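Side-chain contacts in ADP-dependent (S)-NAD(P)H-hydrate dehydratase (Enterococcus faecalis, PDB 2R3B), which probably removes water from (6S)-NAD(P)HX at the expense of ADP, repairing a damaged, hydrated form of the cofactor NAD(P)H: residues 144-147 and 148-152; 259-262 and 263-267. One frame throughout, in Å; residues are numbered along the deposited sequence. Where two conformers were deposited one is given.

Interaction 1 (144-147 and 148-152)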
loop_
_atom_site.group_PDB
_atom_site.type_symbol
_atom_site.label_atom_id
_atom_site.label_comp_id
_atom_site.label_asym_id
_atom_site.label_seq_id
_atom_site.Cartn_x
_atom_site.Cartn_y
_atom_site.Cartn_z
ATOM N N LEU B 144 -13.320 -20.757 -19.277
ATOM C CA LEU B 144 -12.443 -21.335 -18.283
ATOM C C LEU B 144 -11.014 -21.206 -18.793
ATOM O O LEU B 144 -10.662 -21.852 -19.789
ATOM C CB LEU B 144 -12.782 -22.813 -18.050
ATOM C CG LEU B 144 -11.855 -23.628 -17.150
ATOM C CD1 LEU B 144 -11.714 -22.971 -15.769
ATOM C CD2 LEU B 144 -12.329 -25.074 -16.983
ATOM N N ILE B 145 -10.190 -20.407 -18.114
ATOM C CA ILE B 145 -8.786 -20.202 -18.489
ATOM C C ILE B 145 -7.931 -21.011 -17.531
ATOM O O ILE B 145 -8.040 -20.859 -16.318
ATOM C CB ILE B 145 -8.398 -18.734 -18.415
ATOM C CG1 ILE B 145 -9.384 -17.883 -19.219
ATOM C CG2 ILE B 145 -6.917 -18.548 -18.865
ATOM C CD1 ILE B 145 -9.419 -16.432 -18.739
ATOM N N ILE B 146 -7.124 -21.911 -18.075
ATOM C CA ILE B 146 -6.279 -22.821 -17.288
ATOM C C ILE B 146 -4.846 -22.396 -17.557
ATOM O O ILE B 146 -4.372 -22.471 -18.679
ATOM C CB ILE B 146 -6.508 -24.276 -17.706
ATOM C CG1 ILE B 146 -7.988 -24.642 -17.507
ATOM C CG2 ILE B 146 -5.591 -25.253 -16.910
ATOM C CD1 ILE B 146 -8.360 -26.072 -17.970
ATOM N N ASP B 147 -4.171 -21.968 -16.500
ATOM C CA ASP B 147 -2.905 -21.256 -16.575
ATOM C C ASP B 147 -1.904 -21.913 -15.635
ATOM O O ASP B 147 -2.277 -22.550 -14.654
ATOM C CB ASP B 147 -3.160 -19.805 -16.155
ATOM C CG ASP B 147 -1.918 -18.943 -16.176
ATOM O OD1 ASP B 147 -1.270 -18.849 -17.246
ATOM O OD2 ASP B 147 -1.585 -18.350 -15.114
ATOM N N GLY B 148 -0.620 -21.777 -15.931
ATOM C CA GLY B 148 0.437 -22.104 -14.956
ATOM C C GLY B 148 0.415 -23.542 -14.485
ATOM O O GLY B 148 0.181 -24.462 -15.267
ATOM N N SER B 149 0.520 -23.718 -13.176
ATOM C CA SER B 149 0.492 -25.047 -12.587
ATOM C C SER B 149 -0.815 -25.802 -12.769
ATOM O O SER B 149 -0.820 -27.031 -12.650
ATOM C CB SER B 149 0.850 -24.961 -11.083
ATOM O OG SER B 149 -0.203 -24.390 -10.321
ATOM N N ALA B 150 -1.916 -25.115 -13.096
ATOM C CA ALA B 150 -3.173 -25.777 -13.360
ATOM C C ALA B 150 -3.055 -26.562 -14.694
ATOM O O ALA B 150 -3.681 -27.601 -14.862
ATOM C CB ALA B 150 -4.349 -24.782 -13.384
ATOM N N ILE B 151 -2.212 -26.093 -15.607
ATOM C CA ILE B 151 -1.975 -26.832 -16.863
ATOM C C ILE B 151 -1.214 -28.134 -16.545
ATOM O O ILE B 151 -1.572 -29.219 -17.024
ATOM C CB ILE B 151 -1.163 -26.013 -17.879
ATOM C CG1 ILE B 151 -1.876 -24.698 -18.212
ATOM C CG2 ILE B 151 -0.958 -26.826 -19.207
ATOM C CD1 ILE B 151 -1.073 -23.748 -19.070
ATOM N N THR B 152 -0.182 -28.015 -15.730
ATOM C CA THR B 152 0.589 -29.170 -15.290
ATOM C C THR B 152 -0.280 -30.186 -14.570
ATOM O O THR B 152 -0.203 -31.387 -14.856
ATOM C CB THR B 152 1.738 -28.744 -14.402
ATOM O OG1 THR B 152 2.604 -27.886 -15.140
ATOM C CG2 THR B 152 2.552 -29.954 -13.896
#
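The peptide between Asp147 and Gly148 is covered on one face by Ile151, whose CG1 stands almost straight above Asp147 C at 3.8 Å, with CD1 over the same side. Across its other face, displaced from it, lies the carboxylate of Asp147 itself: chi1 (180°) brings CG beside the carbonyl carbon, and the turn about CB-CG presents the flat of the carboxylate to Gly148 N, 3.1 Å from Asp147 CG. Gly148 N and the carboxylate oxygens are not hydrogen-bonded here. At the oxygen edge of the peptide Asp147 O accepts from Ala150 N, 3.0 Å away. This bond is bent, 138° at the hydrogen, with the donor tilted 25° from the carbonyl plane toward the side that Ile151 covers.

The bond closes a type II' beta turn over Asp147-Gly148-Ser149-Ala150, with Gly148 at its positive-phi corner. Gly148 is also the N-cap of helix 149-156, and its O receives Ile151 N at 2.9 Å in the first helical turn. The contact is thus the strand-turn-helix bend of the beta-alpha-beta unit built from 143-147, 149-156 and 167-170.

Ile146 supplies the apolar side of the bend. Its CG2 meets Ala150 CB at 3.8 Å and Ile151 CG1 at 4.0 Å, while Ile146 O touches that same CG1 at 3.4 Å.

Ser149 OG is bonded to Gly122 O. Gly122 and the nearby Asp235 are predicted to bind (6S)-NADPHX. Asp147 divides its polar atoms between two neighbours: its backbone O holds the turn, while OD1, on the far side of the peptide from Ile151, is bonded to the hydroxyl of Thr170 on the adjoining strand, close to the predicted substrate site.

Interaction 2 (259-262 and 263-267)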
loop_
_atom_site.group_PDB
_atom_site.type_symbol
_atom_site.label_atom_id
_atom_site.label_comp_id
_atom_site.label_asym_id
_atom_site.label_seq_id
_atom_site.Cartn_x
_atom_site.Cartn_y
_atom_site.Cartn_z
ATOM N N VAL B 259 -3.925 -10.351 -25.411
ATOM C CA VAL B 259 -2.510 -10.690 -25.596
ATOM C C VAL B 259 -1.766 -9.526 -26.235
ATOM O O VAL B 259 -0.662 -9.169 -25.813
ATOM C CB VAL B 259 -2.396 -11.973 -26.462
ATOM C CG1 VAL B 259 -0.927 -12.237 -26.962
ATOM C CG2 VAL B 259 -2.947 -13.159 -25.696
ATOM N N TYR B 260 -2.367 -8.901 -27.248
ATOM C CA TYR B 260 -1.735 -7.773 -27.904
ATOM C C TYR B 260 -1.567 -6.565 -26.987
ATOM O O TYR B 260 -0.513 -5.915 -26.968
ATOM C CB TYR B 260 -2.543 -7.344 -29.159
ATOM C CG TYR B 260 -1.797 -6.274 -29.939
ATOM C CD1 TYR B 260 -0.675 -6.610 -30.727
ATOM C CD2 TYR B 260 -2.136 -4.942 -29.828
ATOM C CE1 TYR B 260 0.042 -5.627 -31.403
ATOM C CE2 TYR B 260 -1.412 -3.957 -30.508
ATOM C CZ TYR B 260 -0.339 -4.312 -31.288
ATOM O OH TYR B 260 0.355 -3.315 -31.954
ATOM N N LEU B 261 -2.617 -6.220 -26.255
ATOM C CA LEU B 261 -2.563 -5.057 -25.378
ATOM C C LEU B 261 -1.516 -5.249 -24.305
ATOM O O LEU B 261 -0.763 -4.329 -24.014
ATOM C CB LEU B 261 -3.924 -4.824 -24.692
ATOM C CG LEU B 261 -4.052 -3.569 -23.834
ATOM C CD1 LEU B 261 -3.670 -2.334 -24.635
ATOM C CD2 LEU B 261 -5.484 -3.491 -23.212
ATOM N N HIS B 262 -1.473 -6.434 -23.701
ATOM C CA HIS B 262 -0.452 -6.751 -22.685
ATOM C C HIS B 262 0.977 -6.429 -23.174
ATOM O O HIS B 262 1.733 -5.781 -22.488
ATOM C CB HIS B 262 -0.612 -8.215 -22.301
ATOM C CG HIS B 262 0.424 -8.769 -21.378
ATOM N ND1 HIS B 262 1.406 -9.640 -21.814
ATOM C CD2 HIS B 262 0.566 -8.682 -20.029
ATOM C CE1 HIS B 262 2.140 -10.019 -20.783
ATOM N NE2 HIS B 262 1.653 -9.455 -19.689
ATOM N N SER B 263 1.310 -6.897 -24.374
ATOM C CA SER B 263 2.639 -6.654 -24.936
ATOM C C SER B 263 2.828 -5.223 -25.470
ATOM O O SER B 263 3.960 -4.726 -25.493
ATOM C CB SER B 263 2.943 -7.692 -26.009
ATOM O OG SER B 263 2.009 -7.614 -27.056
ATOM N N LEU B 264 1.765 -4.554 -25.921
ATOM C CA LEU B 264 1.866 -3.167 -26.381
ATOM C C LEU B 264 2.256 -2.275 -25.233
ATOM O O LEU B 264 3.168 -1.456 -25.312
ATOM C CB LEU B 264 0.546 -2.662 -26.978
ATOM C CG LEU B 264 0.471 -1.193 -27.403
ATOM C CD1 LEU B 264 1.390 -0.978 -28.616
ATOM C CD2 LEU B 264 -0.935 -0.815 -27.745
ATOM N N ILE B 265 1.564 -2.453 -24.120
ATOM C CA ILE B 265 1.869 -1.665 -22.928
ATOM C C ILE B 265 3.274 -1.999 -22.421
ATOM O O ILE B 265 4.045 -1.110 -22.062
ATOM C CB ILE B 265 0.809 -1.881 -21.826
ATOM C CG1 ILE B 265 -0.545 -1.316 -22.234
ATOM C CG2 ILE B 265 1.267 -1.181 -20.521
ATOM C CD1 ILE B 265 -1.721 -1.857 -21.345
ATOM N N GLY B 266 3.612 -3.277 -22.374
ATOM C CA GLY B 266 4.902 -3.687 -21.854
ATOM C C GLY B 266 6.005 -3.165 -22.755
ATOM O O GLY B 266 7.043 -2.773 -22.285
ATOM N N ASP B 267 5.757 -3.142 -24.071
ATOM C CA ASP B 267 6.765 -2.654 -25.009
ATOM C C ASP B 267 6.967 -1.161 -24.836
ATOM O O ASP B 267 8.100 -0.685 -24.879
ATOM C CB ASP B 267 6.340 -2.958 -26.443
ATOM C CG ASP B 267 6.572 -4.401 -26.837
ATOM O OD1 ASP B 267 7.235 -5.173 -26.092
ATOM O OD2 ASP B 267 6.109 -4.786 -27.942
#
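Ile265 and Leu261 pack one turn apart on helix 252-269, an alpha-helix of this ribokinase-like fold. From the root outward, Ile265 CB lies 3.6 Å from Leu261 O. Ile265 CG1, turned beside its own backbone N (chi1 -67°), passes Leu261 O at 3.5 Å, and CD1 continues past it to reach Leu261 CG at 3.8 Å, so the two branched chains cross at a slant. Leu285 of helix 278-292 touches both, making this the face on which the two helices pack. Leu261 O, which the isoleucine skirts, is itself bonded to Ile265 N at 3.0 Å, nearly straight at 174°.

On another side of the helix, Leu264 CD2 approaches the Tyr260 ring obliquely, nearest CE2 at 4.2 Å, and helix 25-31 also touches this tyrosine. His262 turns elsewhere, against Leu237 and Ile240 of helix 233-247; its NE2 makes a weak hydrogen bond to Thr233 O, next to Gly234, which is predicted to bind AMP.

Ser263 was deposited in two conformers, so the bonds that its hydroxyl makes in one of them, to Tyr260 O and to Asn221 ND2, remain uncertain. The backbone bond to the same carbonyl is firm: Leu264 N lies 2.9 Å from Tyr260 O, tilted 15° from the carbonyl plane.

Overall arrangement
From the N terminus, interaction 1 comes first, turning strand 143-147 into helix 149-156. Interaction 2 follows more than a hundred residues later, inside helix 252-269. Both are local: neither closes a long loop, and they stand in series without nesting or crossing. Their centres are 21 Å apart, on opposite sides of the chain's centre, and their nearest atoms about 10 Å apart. Helix 233-247, which carries Gly234 and Asp235, bridges that distance: Ala238 packs on Asp147, Leu237 on Val259 and Phe244 on Leu261. Interaction 1 ties the end of a central strand to its following helix, and interaction 2 lies within a helix packed against helices 233-247, 278-292 and 25-31.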